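Local coordinates for DUF1780 domain-containing protein (Pseudomonas aeruginosa, PDB 1Y0K) that is of unknown function but belongs to a family of putative endonucleases in the PD-(D/E)XK nuclease clan, at residues Glu30-Val33 and Cys34-Leu38; Pro44-Gln47 and Glu48-Ala51; Val151-Phe154 and Asn155-Phe158; Arg194-Leu197 and Gly198-Ile201. All coordinates share one frame; numbering follows the deposited sequence.

The four contacts follow one another along a single chain built round a mixed seven-stranded sheet. Contact 1 lies in helix 26-40, and contact 2 is the turn that leads from that helix into edge strand 50-51. Their centres are about 10 Å apart, and they touch where Gln35 CG packs 3.6 Å from Phe50 CZ. Contact 3 closes strand 150-153 of a separate two-stranded parallel sheet, on the opposite side of the chain's centre from contacts 1 and 2. Contact 4 leads from helix 191-194 to the other outermost strand, 201-202, and meets contact 3 through Phe158 and Ser200. Contacts 2 and 4 thus shape the approaches to the two edge strands of one sheet.

Contact 1: residues Glu30-Val33 and Cys34-Leu38; sequences ERWV and CQRFL
Arg36 folds back over the indole of Trp32, one turn earlier in helix 26-40. Its CG stands almost squarely above the six-membered ring as a CH-pi contact, 3.7 Å from that ring's centroid. The guanidinium reaches over the five-membered ring in a cation-pi pair, with Arg36 CZ 4.5 Å from the centroid. Bends at chi2 (-57°) and chi3 (75°) curl the arginine so that its far end returns across the same indole face. The guanidinium does not lie flat there: the two planes are 65° apart, and Arg36 NH2 leads, 3.0 Å from Trp32 CD1. A salt bridge from Arg36 NH1 to Glu39 probably helps to set the rotation of the group. Beneath this pair runs the ordinary alpha-helical backbone ladder, with Arg36 N donating to Trp32 O at 3.0 Å.

Cys34 belongs to a different side of the helix. Its backbone N bonds to Glu30 O at 3.2 Å, and its CB rests 3.4 Å from Arg31 O. This side is buried against the mixed sheet, where Cys34 meets Phe67 and Val69 of strand 65-73 and Leu142 of strand 140-146. Val33 extends the same interface to Phe71 and to Val175 of strand 171-175, while Trp32 also meets the rings of Phe20 in helix 3-23 and Phe144 in the sheet.

Contact 2: residues Pro44-Gln47 and Glu48-Ala51; sequences PYRQ and EDFA
The Tyr45 ring offers one face to the edge of Phe50, whose CE1 comes within 3.5 Å of Tyr45 CD1. The pair is an offset edge-to-face stack, with planes 67° apart and centroids separated by 5.3 Å. Tyr45 adopts chi1 63°, with CG between its backbone N and carbonyl carbon, which stands the ring up beside the incoming phenylalanine; its hydroxyl is bonded to Glu39 on helix 26-40.

Between the two rings the chain turns sharply, and Asp49 closes that turn twice. Its OD2 accepts an almost straight bond from Arg46 N at 2.7 Å, approached from above the carboxylate plane. In return, Asp49 N donates to Arg46 O at 2.9 Å. One step on, Phe50 N makes a weak bond to Gln47 O, and a water joins Gln47 O to Phe50 O.

On the outer surface, Arg46 and Glu48 run side by side in a salt bridge. Arg46 NE points to Glu48 OE2 at 2.6 Å, with the oxygen in the guanidinium plane but the nitrogen above the carboxylate plane. The exposed setting means that this ion pair is probably partly screened by solvent.

The Asp49-to-Arg46 and Phe50-to-Gln47 backbone bonds, each spanning three residues, are those of a short 3-10 turn, here linking helix 26-40 to edge strand 50-51 of the mixed sheet.

Contact 3: residues Val151-Phe154 and Asn155-Phe158; sequences VPDF and NTPF
The Asp153 carboxylate has the methyl of Thr156 above one face and the backbone of Asn155 near its OD1 edge. Thr156 CG2 lies almost directly over Asp153 CG, 3.6 Å away, while the side-chain amide of Asn155 is turned 70° from the carboxylate plane. The other flat group, the Phe154 ring, has Pro152 CB against one face, offset toward the rim.

Residues Asp153 to Thr156 form a type I beta turn, with an Asx turn nested inside it. In the Asx turn Asn155 N donates to Asp153 OD1 at 3.0 Å, meeting the oxygen on its anti side and somewhat out of plane. With CG anti to the backbone N (chi1 -173°), the Asp153 carboxylate is carried forward to the peptide of Asn155.

The beta turn itself is closed doubly on Asp153 O. Thr156 N reaches it at 3.2 Å from above the carbonyl plane, and Thr156 OG1 donates to it at 2.7 Å within that plane. The threonine hydroxyl has a further hydrogen bond with Ala111 N, tying the turn to the start of helix 111-116.

Strand 150-153, at whose end the turn begins, pairs in parallel with strand 107-110, so the turn carries the chain off the end of this small sheet. One water donates to both Phe154 O and Thr156 O, the latter at 2.7 Å.

Contact 4: residues Arg194-Leu197 and Gly198-Ile201; sequences RANL and GRSI
A polar, non-bonded overlap between Asn196 and Arg199 spans the loop that joins helix 191-194 to edge strand 201-202 of the mixed sheet. A type I beta turn from Arg194 to Leu197 opens the loop, its Leu197 N bond to Arg194 O being weak, and Gly198 continues it with a positive phi of 88°. This bend brings Arg199 back alongside Asn196.

Arg199, with CG between the backbone N and carbonyl carbon (chi1 83°) and its chain bent at chi3, brings its guanidinium to Asn196, whose OD1 sits over the centre of one face, 3.2 Å from Arg199 CZ. The two flat groups are nearly perpendicular, 83° apart. Nearer the backbone, Arg199 CG packs 3.5 Å from the main-chain oxygen, Asn196 O. The other end of the asparagine amide, ND2, is bonded to Phe192 O in the preceding helix, which probably helps to set the direction in which OD1 faces. Across the loop a water donates to Asn196 O at 2.7 Å and to Arg199 O at 2.8 Å, bridging the two backbones.

Because OD1 looks onto the guanidinium face and away from its N-H directions, the attraction is probably electrostatic, a partial negative charge over a delocalised positive one.

Contact 1: residues Glu30-Val33 and Cys34-Leu38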
ATOM      1  N   GLU A  30      -0.172   9.617   6.292  1.00 17.11           N
ATOM      2  CA  GLU A  30      -0.722   9.264   4.986  1.00 16.36           C
ATOM      3  C   GLU A  30       0.157   9.775   3.851  1.00 16.22           C
ATOM      4  O   GLU A  30       0.417   9.044   2.886  1.00 16.23           O
ATOM      5  CB  GLU A  30      -2.169   9.758   4.863  1.00 17.41           C
ATOM      6  CG  GLU A  30      -3.121   8.937   5.726  1.00 18.23           C
ATOM      7  CD  GLU A  30      -4.342   9.703   6.204  1.00 22.81           C
ATOM      8  OE1 GLU A  30      -4.522  10.885   5.828  1.00 22.90           O
ATOM      9  OE2 GLU A  30      -5.120   9.110   6.989  1.00 23.45           O
ATOM     10  N   ARG A  31       0.636  11.011   3.977  1.00 15.68           N
ATOM     11  CA  ARG A  31       1.560  11.577   2.988  1.00 15.48           C
ATOM     12  C   ARG A  31       2.872  10.782   2.960  1.00 14.68           C
ATOM     13  O   ARG A  31       3.426  10.508   1.890  1.00 14.46           O
ATOM     14  CB  ARG A  31       1.839  13.050   3.289  1.00 15.95           C
ATOM     15  CG  ARG A  31       2.456  13.789   2.110  1.00 17.64           C
ATOM     16  CD  ARG A  31       3.321  14.945   2.551  1.00 20.52           C
ATOM     17  NE  ARG A  31       4.444  14.444   3.330  1.00 21.61           N
ATOM     18  CZ  ARG A  31       4.567  14.578   4.640  1.00 20.22           C
ATOM     19  NH1 ARG A  31       5.606  14.040   5.258  1.00 21.61           N
ATOM     20  NH2 ARG A  31       3.656  15.250   5.333  1.00 23.83           N
ATOM     21  N   TRP A  32       3.348  10.389   4.136  1.00 14.18           N
ATOM     22  CA  TRP A  32       4.576   9.612   4.246  1.00 14.08           C
ATOM     23  C   TRP A  32       4.423   8.307   3.456  1.00 13.52           C
ATOM     24  O   TRP A  32       5.320   7.940   2.714  1.00 13.13           O
ATOM     25  CB  TRP A  32       4.898   9.352   5.729  1.00 14.84           C
ATOM     26  CG  TRP A  32       6.074   8.431   6.023  1.00 15.21           C
ATOM     27  CD1 TRP A  32       7.359   8.803   6.281  1.00 16.25           C
ATOM     28  CD2 TRP A  32       6.034   7.003   6.145  1.00 15.23           C
ATOM     29  NE1 TRP A  32       8.139   7.688   6.530  1.00 14.93           N
ATOM     30  CE2 TRP A  32       7.347   6.571   6.457  1.00 15.68           C
ATOM     31  CE3 TRP A  32       5.014   6.041   6.015  1.00 16.49           C
ATOM     32  CZ2 TRP A  32       7.668   5.219   6.637  1.00 15.80           C
ATOM     33  CZ3 TRP A  32       5.330   4.686   6.199  1.00 17.36           C
ATOM     34  CH2 TRP A  32       6.651   4.290   6.510  1.00 15.26           C
ATOM     35  N   VAL A  33       3.282   7.631   3.594  1.00 12.86           N
ATOM     36  CA  VAL A  33       3.035   6.392   2.834  1.00 12.36           C
ATOM     37  C   VAL A  33       3.118   6.658   1.323  1.00 12.42           C
ATOM     38  O   VAL A  33       3.765   5.910   0.577  1.00 12.43           O
ATOM     39  CB  VAL A  33       1.673   5.760   3.185  1.00 11.89           C
ATOM     40  CG1 VAL A  33       1.345   4.619   2.230  1.00 13.11           C
ATOM     41  CG2 VAL A  33       1.689   5.239   4.629  1.00 12.26           C
ATOM     42  N   CYS A  34       2.457   7.720   0.879  1.00 12.71           N
ATOM     43  CA  CYS A  34       2.497   8.105  -0.530  1.00 12.40           C
ATOM     44  C   CYS A  34       3.936   8.360  -0.985  1.00 12.58           C
ATOM     45  O   CYS A  34       4.333   7.903  -2.048  1.00 12.29           O
ATOM     46  CB  CYS A  34       1.619   9.335  -0.779  1.00 12.88           C
ATOM     47  SG  CYS A  34      -0.146   9.000  -0.509  1.00 14.39           S
ATOM     48  N   GLN A  35       4.716   9.085  -0.187  1.00 12.69           N
ATOM     49  CA  GLN A  35       6.113   9.334  -0.568  1.00 13.85           C
ATOM     50  C   GLN A  35       6.910   8.044  -0.703  1.00 13.53           C
ATOM     51  O   GLN A  35       7.652   7.880  -1.667  1.00 13.65           O
ATOM     52  CB  GLN A  35       6.796  10.264   0.428  1.00 14.28           C
ATOM     53  CG  GLN A  35       6.397  11.716   0.274  1.00 16.48           C
ATOM     54  CD  GLN A  35       7.245  12.616   1.152  1.00 18.85           C
ATOM     55  OE1 GLN A  35       8.478  12.586   1.091  1.00 21.81           O
ATOM     56  NE2 GLN A  35       6.600  13.404   1.972  1.00 20.49           N
ATOM     57  N   ARG A  36       6.757   7.130   0.258  1.00 13.36           N
ATOM     58  CA  ARG A  36       7.476   5.839   0.216  1.00 13.54           C
ATOM     59  C   ARG A  36       7.108   5.052  -1.043  1.00 13.57           C
ATOM     60  O   ARG A  36       7.964   4.437  -1.689  1.00 14.10           O
ATOM     61  CB  ARG A  36       7.181   4.998   1.469  1.00 13.52           C
ATOM     62  CG  ARG A  36       7.629   5.617   2.832  1.00 14.43           C
ATOM     63  CD  ARG A  36       9.150   5.963   2.931  1.00 16.30           C
ATOM     64  NE  ARG A  36       9.595   7.161   2.201  1.00 18.87           N
ATOM     65  CZ  ARG A  36       9.302   8.426   2.518  1.00 21.88           C
ATOM     66  NH1 ARG A  36       9.788   9.425   1.783  1.00 22.39           N
ATOM     67  NH2 ARG A  36       8.513   8.716   3.544  1.00 22.51           N
ATOM     68  N   PHE A  37       5.825   5.082  -1.393  1.00 13.31           N
ATOM     69  CA  PHE A  37       5.325   4.393  -2.592  1.00 13.03           C
ATOM     70  C   PHE A  37       5.911   5.001  -3.867  1.00 13.28           C
ATOM     71  O   PHE A  37       6.396   4.281  -4.745  1.00 13.13           O
ATOM     72  CB  PHE A  37       3.788   4.468  -2.584  1.00 13.27           C
ATOM     73  CG  PHE A  37       3.119   3.875  -3.790  1.00 12.51           C
ATOM     74  CD1 PHE A  37       3.272   2.528  -4.104  1.00 11.51           C
ATOM     75  CD2 PHE A  37       2.272   4.657  -4.574  1.00 13.97           C
ATOM     76  CE1 PHE A  37       2.620   1.974  -5.196  1.00 11.89           C
ATOM     77  CE2 PHE A  37       1.618   4.117  -5.680  1.00 14.79           C
ATOM     78  CZ  PHE A  37       1.791   2.757  -5.986  1.00 14.24           C
ATOM     79  N   LEU A  38       5.884   6.327  -3.970  1.00 13.70           N
ATOM     80  CA  LEU A  38       6.431   7.007  -5.149  1.00 13.85           C
ATOM     81  C   LEU A  38       7.939   6.748  -5.274  1.00 14.99           C
ATOM     82  O   LEU A  38       8.448   6.540  -6.376  1.00 15.24           O
ATOM     83  CB  LEU A  38       6.126   8.516  -5.103  1.00 13.72           C
ATOM     84  CG  LEU A  38       4.638   8.892  -5.193  1.00 13.81           C
ATOM     85  CD1 LEU A  38       4.470  10.389  -4.952  1.00 17.03           C
ATOM     86  CD2 LEU A  38       4.010   8.470  -6.517  1.00 15.79           C
TER

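Contact 2: residues Pro44-Gln47 and Glu48-Ala51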
ATOM      1  N   PRO A  44       9.291  10.872  -9.666  1.00 19.26           N
ATOM      2  CA  PRO A  44       9.737  12.153  -9.092  1.00 19.58           C
ATOM      3  C   PRO A  44       8.607  12.975  -8.473  1.00 19.68           C
ATOM      4  O   PRO A  44       7.475  12.966  -8.963  1.00 19.48           O
ATOM      5  CB  PRO A  44      10.330  12.903 -10.288  1.00 19.87           C
ATOM      6  CG  PRO A  44       9.798  12.208 -11.501  1.00 20.44           C
ATOM      7  CD  PRO A  44       9.512  10.795 -11.122  1.00 19.70           C
ATOM      8  N   TYR A  45       8.923  13.689  -7.399  1.00 19.98           N
ATOM      9  CA  TYR A  45       7.952  14.568  -6.770  1.00 20.12           C
ATOM     10  C   TYR A  45       8.645  15.731  -6.078  1.00 20.87           C
ATOM     11  O   TYR A  45       9.822  15.644  -5.712  1.00 20.80           O
ATOM     12  CB  TYR A  45       7.087  13.789  -5.766  1.00 19.70           C
ATOM     13  CG  TYR A  45       7.831  13.184  -4.589  1.00 19.39           C
ATOM     14  CD1 TYR A  45       8.046  13.924  -3.427  1.00 17.66           C
ATOM     15  CD2 TYR A  45       8.290  11.863  -4.626  1.00 18.71           C
ATOM     16  CE1 TYR A  45       8.706  13.379  -2.340  1.00 18.03           C
ATOM     17  CE2 TYR A  45       8.965  11.305  -3.537  1.00 18.54           C
ATOM     18  CZ  TYR A  45       9.168  12.073  -2.401  1.00 18.58           C
ATOM     19  OH  TYR A  45       9.817  11.543  -1.311  1.00 19.50           O
ATOM     20  N   ARG A  46       7.909  16.820  -5.915  1.00 21.73           N
ATOM     21  CA  ARG A  46       8.335  17.902  -5.049  1.00 22.90           C
ATOM     22  C   ARG A  46       7.344  17.931  -3.897  1.00 22.35           C
ATOM     23  O   ARG A  46       6.219  17.442  -4.034  1.00 22.54           O
ATOM     24  CB  ARG A  46       8.348  19.230  -5.805  1.00 22.79           C
ATOM     25  CG  ARG A  46       9.244  19.246  -7.040  1.00 24.38           C
ATOM     26  CD  ARG A  46       9.377  20.654  -7.614  1.00 25.54           C
ATOM     27  NE  ARG A  46       9.879  21.598  -6.614  1.00 31.29           N
ATOM     28  CZ  ARG A  46      11.166  21.835  -6.374  1.00 32.90           C
ATOM     29  NH1 ARG A  46      12.108  21.210  -7.072  1.00 34.82           N
ATOM     30  NH2 ARG A  46      11.513  22.706  -5.434  1.00 34.34           N
ATOM     31  N   GLN A  47       7.748  18.491  -2.763  1.00 22.42           N
ATOM     32  CA  GLN A  47       6.904  18.475  -1.569  1.00 22.53           C
ATOM     33  C   GLN A  47       5.549  19.141  -1.803  1.00 22.26           C
ATOM     34  O   GLN A  47       4.533  18.695  -1.269  1.00 22.25           O
ATOM     35  CB  GLN A  47       7.616  19.149  -0.392  1.00 22.56           C
ATOM     36  CG  GLN A  47       7.151  18.653   0.958  1.00 23.46           C
ATOM     37  CD  GLN A  47       7.456  17.177   1.165  1.00 24.25           C
ATOM     38  OE1 GLN A  47       8.555  16.697   0.855  1.00 23.52           O
ATOM     39  NE2 GLN A  47       6.479  16.448   1.680  1.00 24.41           N
ATOM     40  N   GLU A  48       5.552  20.206  -2.605  1.00 22.64           N
ATOM     41  CA  GLU A  48       4.346  20.964  -2.955  1.00 23.01           C
ATOM     42  C   GLU A  48       3.328  20.158  -3.779  1.00 22.50           C
ATOM     43  O   GLU A  48       2.166  20.558  -3.898  1.00 22.45           O
ATOM     44  CB  GLU A  48       4.731  22.237  -3.721  1.00 23.62           C
ATOM     45  CG  GLU A  48       5.721  21.999  -4.857  1.00 26.63           C
ATOM     46  CD  GLU A  48       7.195  22.217  -4.456  1.00 31.10           C
ATOM     47  OE1 GLU A  48       7.605  21.900  -3.304  1.00 30.86           O
ATOM     48  OE2 GLU A  48       7.956  22.709  -5.322  1.00 35.19           O
ATOM     49  N   ASP A  49       3.759  19.030  -4.347  1.00 21.93           N
ATOM     50  CA  ASP A  49       2.867  18.190  -5.147  1.00 21.43           C
ATOM     51  C   ASP A  49       1.765  17.476  -4.354  1.00 21.20           C
ATOM     52  O   ASP A  49       0.789  17.024  -4.943  1.00 21.20           O
ATOM     53  CB  ASP A  49       3.644  17.149  -5.952  1.00 21.05           C
ATOM     54  CG  ASP A  49       4.566  17.765  -6.989  1.00 22.31           C
ATOM     55  OD1 ASP A  49       4.279  18.881  -7.476  1.00 21.77           O
ATOM     56  OD2 ASP A  49       5.570  17.104  -7.333  1.00 21.48           O
ATOM     57  N   PHE A  50       1.932  17.342  -3.039  1.00 20.80           N
ATOM     58  CA  PHE A  50       0.924  16.676  -2.209  1.00 20.83           C
ATOM     59  C   PHE A  50      -0.061  17.685  -1.636  1.00 21.76           C
ATOM     60  O   PHE A  50       0.338  18.750  -1.159  1.00 22.06           O
ATOM     61  CB  PHE A  50       1.592  15.894  -1.078  1.00 20.83           C
ATOM     62  CG  PHE A  50       2.629  14.932  -1.552  1.00 19.36           C
ATOM     63  CD1 PHE A  50       3.975  15.282  -1.544  1.00 19.51           C
ATOM     64  CD2 PHE A  50       2.257  13.688  -2.051  1.00 19.54           C
ATOM     65  CE1 PHE A  50       4.934  14.401  -2.004  1.00 19.48           C
ATOM     66  CE2 PHE A  50       3.206  12.804  -2.511  1.00 19.39           C
ATOM     67  CZ  PHE A  50       4.549  13.158  -2.491  1.00 18.59           C
ATOM     68  N   ALA A  51      -1.342  17.343  -1.687  1.00 22.02           N
ATOM     69  CA  ALA A  51      -2.381  18.188  -1.120  1.00 23.06           C
ATOM     70  C   ALA A  51      -3.488  17.340  -0.511  1.00 23.55           C
ATOM     71  O   ALA A  51      -3.676  16.180  -0.887  1.00 23.32           O
ATOM     72  CB  ALA A  51      -2.942  19.125  -2.181  1.00 22.60           C
TER
HETATM   73  O   HOH W   1       2.536  19.227   0.519  1.00 33.27           O

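Contact 3: residues Val151-Phe154 and Asn155-Phe158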
ATOM      1  N   VAL A 151       6.375 -12.369   6.661  1.00 20.48           N
ATOM      2  CA  VAL A 151       7.194 -11.777   5.601  1.00 20.19           C
ATOM      3  C   VAL A 151       6.671 -12.360   4.287  1.00 18.99           C
ATOM      4  O   VAL A 151       6.352 -13.542   4.237  1.00 18.75           O
ATOM      5  CB  VAL A 151       8.708 -12.094   5.796  1.00 20.21           C
ATOM      6  CG1 VAL A 151       9.250 -11.386   7.023  1.00 22.67           C
ATOM      7  CG2 VAL A 151       8.944 -13.588   5.938  1.00 21.55           C
ATOM      8  N   PRO A 152       6.539 -11.540   3.228  1.00 18.03           N
ATOM      9  CA  PRO A 152       5.990 -12.118   1.984  1.00 17.25           C
ATOM     10  C   PRO A 152       6.878 -13.204   1.406  1.00 17.13           C
ATOM     11  O   PRO A 152       8.107 -13.129   1.508  1.00 18.17           O
ATOM     12  CB  PRO A 152       5.949 -10.922   1.030  1.00 17.30           C
ATOM     13  CG  PRO A 152       5.925  -9.720   1.936  1.00 18.26           C
ATOM     14  CD  PRO A 152       6.825 -10.103   3.073  1.00 18.30           C
ATOM     15  N   ASP A 153       6.256 -14.217   0.819  1.00 16.45           N
ATOM     16  CA  ASP A 153       6.995 -15.200   0.053  1.00 16.21           C
ATOM     17  C   ASP A 153       7.034 -14.699  -1.387  1.00 15.09           C
ATOM     18  O   ASP A 153       6.061 -14.831  -2.130  1.00 14.45           O
ATOM     19  CB  ASP A 153       6.338 -16.570   0.136  1.00 16.77           C
ATOM     20  CG  ASP A 153       7.173 -17.652  -0.510  1.00 19.41           C
ATOM     21  OD1 ASP A 153       8.062 -17.320  -1.341  1.00 19.87           O
ATOM     22  OD2 ASP A 153       6.921 -18.847  -0.204  1.00 22.16           O
ATOM     23  N   PHE A 154       8.156 -14.097  -1.763  1.00 14.99           N
ATOM     24  CA  PHE A 154       8.286 -13.485  -3.074  1.00 15.89           C
ATOM     25  C   PHE A 154       8.438 -14.504  -4.215  1.00 16.17           C
ATOM     26  O   PHE A 154       8.442 -14.139  -5.399  1.00 16.80           O
ATOM     27  CB  PHE A 154       9.427 -12.447  -3.055  1.00 16.23           C
ATOM     28  CG  PHE A 154       9.154 -11.269  -2.143  1.00 16.93           C
ATOM     29  CD1 PHE A 154       9.908 -11.072  -0.982  1.00 18.74           C
ATOM     30  CD2 PHE A 154       8.130 -10.374  -2.436  1.00 18.10           C
ATOM     31  CE1 PHE A 154       9.659  -9.984  -0.142  1.00 18.24           C
ATOM     32  CE2 PHE A 154       7.860  -9.295  -1.603  1.00 17.77           C
ATOM     33  CZ  PHE A 154       8.624  -9.096  -0.451  1.00 17.35           C
ATOM     34  N   ASN A 155       8.528 -15.782  -3.859  1.00 16.15           N
ATOM     35  CA  ASN A 155       8.573 -16.847  -4.862  1.00 17.20           C
ATOM     36  C   ASN A 155       7.199 -17.298  -5.330  1.00 17.69           C
ATOM     37  O   ASN A 155       7.092 -18.181  -6.189  1.00 18.11           O
ATOM     38  CB  ASN A 155       9.369 -18.039  -4.338  1.00 17.54           C
ATOM     39  CG  ASN A 155      10.819 -17.691  -4.079  1.00 17.20           C
ATOM     40  OD1 ASN A 155      11.383 -16.804  -4.724  1.00 18.39           O
ATOM     41  ND2 ASN A 155      11.424 -18.367  -3.116  1.00 17.30           N
ATOM     42  N   THR A 156       6.163 -16.687  -4.760  1.00 17.50           N
ATOM     43  CA  THR A 156       4.776 -17.023  -5.068  1.00 18.17           C
ATOM     44  C   THR A 156       4.149 -15.888  -5.888  1.00 18.41           C
ATOM     45  O   THR A 156       4.459 -14.711  -5.675  1.00 17.78           O
ATOM     46  CB  THR A 156       3.960 -17.302  -3.786  1.00 18.16           C
ATOM     47  OG1 THR A 156       3.892 -16.112  -2.980  1.00 18.39           O
ATOM     48  CG2 THR A 156       4.628 -18.405  -2.963  1.00 18.26           C
ATOM     49  N   PRO A 157       3.296 -16.239  -6.860  1.00 18.89           N
ATOM     50  CA  PRO A 157       2.693 -15.224  -7.720  1.00 19.00           C
ATOM     51  C   PRO A 157       1.459 -14.540  -7.108  1.00 19.04           C
ATOM     52  O   PRO A 157       0.741 -15.164  -6.344  1.00 18.53           O
ATOM     53  CB  PRO A 157       2.288 -16.022  -8.960  1.00 19.10           C
ATOM     54  CG  PRO A 157       2.059 -17.404  -8.481  1.00 20.07           C
ATOM     55  CD  PRO A 157       2.879 -17.606  -7.223  1.00 19.54           C
ATOM     56  N   PHE A 158       1.236 -13.271  -7.447  1.00 19.69           N
ATOM     57  CA  PHE A 158       0.004 -12.585  -7.033  1.00 19.96           C
ATOM     58  C   PHE A 158      -1.166 -12.992  -7.919  1.00 20.41           C
ATOM     59  O   PHE A 158      -1.103 -12.808  -9.142  1.00 21.37           O
ATOM     60  CB  PHE A 158       0.181 -11.069  -7.083  1.00 19.63           C
ATOM     61  CG  PHE A 158       0.965 -10.524  -5.944  1.00 19.28           C
ATOM     62  CD1 PHE A 158       2.362 -10.539  -5.972  1.00 18.46           C
ATOM     63  CD2 PHE A 158       0.314 -10.008  -4.825  1.00 19.30           C
ATOM     64  CE1 PHE A 158       3.101 -10.033  -4.912  1.00 18.30           C
ATOM     65  CE2 PHE A 158       1.052  -9.494  -3.754  1.00 18.16           C
ATOM     66  CZ  PHE A 158       2.441  -9.501  -3.797  1.00 18.41           C
TER
HETATM   67  O   HOH W   2       6.138 -12.535  -5.729  1.00 27.08           O

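Contact 4: residues Arg194-Leu197 and Gly198-Ile201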
ATOM      1  N   ARG A 194      -0.259   2.862 -14.074  1.00 19.34           N
ATOM      2  CA  ARG A 194      -0.406   1.929 -15.185  1.00 19.43           C
ATOM      3  C   ARG A 194       0.933   1.388 -15.674  1.00 19.14           C
ATOM      4  O   ARG A 194       1.051   0.203 -15.999  1.00 18.81           O
ATOM      5  CB  ARG A 194      -1.202   2.580 -16.315  1.00 19.62           C
ATOM      6  CG  ARG A 194      -2.696   2.617 -15.970  1.00 21.99           C
ATOM      7  CD  ARG A 194      -3.564   3.118 -17.108  1.00 26.47           C
ATOM      8  NE  ARG A 194      -3.303   4.527 -17.383  1.00 30.32           N
ATOM      9  CZ  ARG A 194      -2.596   4.961 -18.424  1.00 32.66           C
ATOM     10  NH1 ARG A 194      -2.091   4.093 -19.297  1.00 33.64           N
ATOM     11  NH2 ARG A 194      -2.393   6.259 -18.591  1.00 33.70           N
ATOM     12  N   ALA A 195       1.941   2.258 -15.663  1.00 19.10           N
ATOM     13  CA  ALA A 195       3.303   1.911 -16.088  1.00 19.45           C
ATOM     14  C   ALA A 195       3.964   0.827 -15.237  1.00 19.11           C
ATOM     15  O   ALA A 195       4.895   0.156 -15.687  1.00 19.13           O
ATOM     16  CB  ALA A 195       4.174   3.154 -16.098  1.00 19.89           C
ATOM     17  N   ASN A 196       3.467   0.638 -14.019  1.00 18.83           N
ATOM     18  CA  ASN A 196       4.071  -0.289 -13.074  1.00 18.44           C
ATOM     19  C   ASN A 196       3.288  -1.588 -12.821  1.00 17.92           C
ATOM     20  O   ASN A 196       3.577  -2.317 -11.907  1.00 18.10           O
ATOM     21  CB  ASN A 196       4.385   0.427 -11.769  1.00 18.61           C
ATOM     22  CG  ASN A 196       5.569   1.343 -11.900  1.00 19.17           C
ATOM     23  OD1 ASN A 196       6.702   0.895 -11.875  1.00 20.28           O
ATOM     24  ND2 ASN A 196       5.311   2.619 -12.089  1.00 18.93           N
ATOM     25  N   LEU A 197       2.278  -1.846 -13.639  1.00 17.60           N
ATOM     26  CA  LEU A 197       1.585  -3.120 -13.600  1.00 17.99           C
ATOM     27  C   LEU A 197       2.510  -4.269 -13.980  1.00 18.44           C
ATOM     28  O   LEU A 197       3.400  -4.100 -14.786  1.00 19.72           O
ATOM     29  CB  LEU A 197       0.372  -3.104 -14.518  1.00 17.80           C
ATOM     30  CG  LEU A 197      -0.756  -2.163 -14.118  1.00 17.66           C
ATOM     31  CD1 LEU A 197      -1.750  -2.012 -15.263  1.00 16.91           C
ATOM     32  CD2 LEU A 197      -1.432  -2.671 -12.858  1.00 17.23           C
ATOM     33  N   GLY A 198       2.273  -5.437 -13.398  1.00 18.74           N
ATOM     34  CA  GLY A 198       2.914  -6.662 -13.831  1.00 19.70           C
ATOM     35  C   GLY A 198       4.258  -6.950 -13.179  1.00 20.00           C
ATOM     36  O   GLY A 198       5.033  -7.747 -13.671  1.00 20.03           O
ATOM     37  N   ARG A 199       4.517  -6.275 -12.069  1.00 20.61           N
ATOM     38  CA  ARG A 199       5.827  -6.307 -11.444  1.00 21.01           C
ATOM     39  C   ARG A 199       5.709  -5.992  -9.976  1.00 19.52           C
ATOM     40  O   ARG A 199       4.780  -5.333  -9.566  1.00 19.18           O
ATOM     41  CB  ARG A 199       6.801  -5.349 -12.123  1.00 21.36           C
ATOM     42  CG  ARG A 199       6.730  -3.905 -11.686  1.00 23.79           C
ATOM     43  CD  ARG A 199       7.381  -2.927 -12.659  1.00 24.53           C
ATOM     44  NE  ARG A 199       8.299  -2.001 -12.005  1.00 31.55           N
ATOM     45  CZ  ARG A 199       9.096  -1.148 -12.641  1.00 32.36           C
ATOM     46  NH1 ARG A 199       9.917  -0.348 -11.972  1.00 32.62           N
ATOM     47  NH2 ARG A 199       9.064  -1.086 -13.951  1.00 34.04           N
ATOM     48  N   SER A 200       6.656  -6.491  -9.209  1.00 17.74           N
ATOM     49  CA  SER A 200       6.791  -6.132  -7.814  1.00 16.41           C
ATOM     50  C   SER A 200       8.169  -5.517  -7.604  1.00 15.66           C
ATOM     51  O   SER A 200       9.135  -5.924  -8.226  1.00 15.10           O
ATOM     52  CB  SER A 200       6.613  -7.368  -6.934  1.00 17.02           C
ATOM     53  OG  SER A 200       5.270  -7.810  -6.908  1.00 17.90           O
ATOM     54  N   ILE A 201       8.231  -4.521  -6.730  1.00 14.69           N
ATOM     55  CA  ILE A 201       9.519  -3.958  -6.346  1.00 14.74           C
ATOM     56  C   ILE A 201       9.968  -4.489  -4.988  1.00 14.41           C
ATOM     57  O   ILE A 201       9.285  -4.303  -3.981  1.00 13.50           O
ATOM     58  CB  ILE A 201       9.449  -2.421  -6.315  1.00 15.06           C
ATOM     59  CG1 ILE A 201       8.696  -1.897  -7.540  1.00 18.69           C
ATOM     60  CG2 ILE A 201      10.846  -1.824  -6.246  1.00 16.31           C
ATOM     61  CD1 ILE A 201       9.309  -2.315  -8.858  1.00 22.02           C
TER
HETATM   62  O   HOH W   3       3.991  -2.690  -9.296  1.00 17.62           O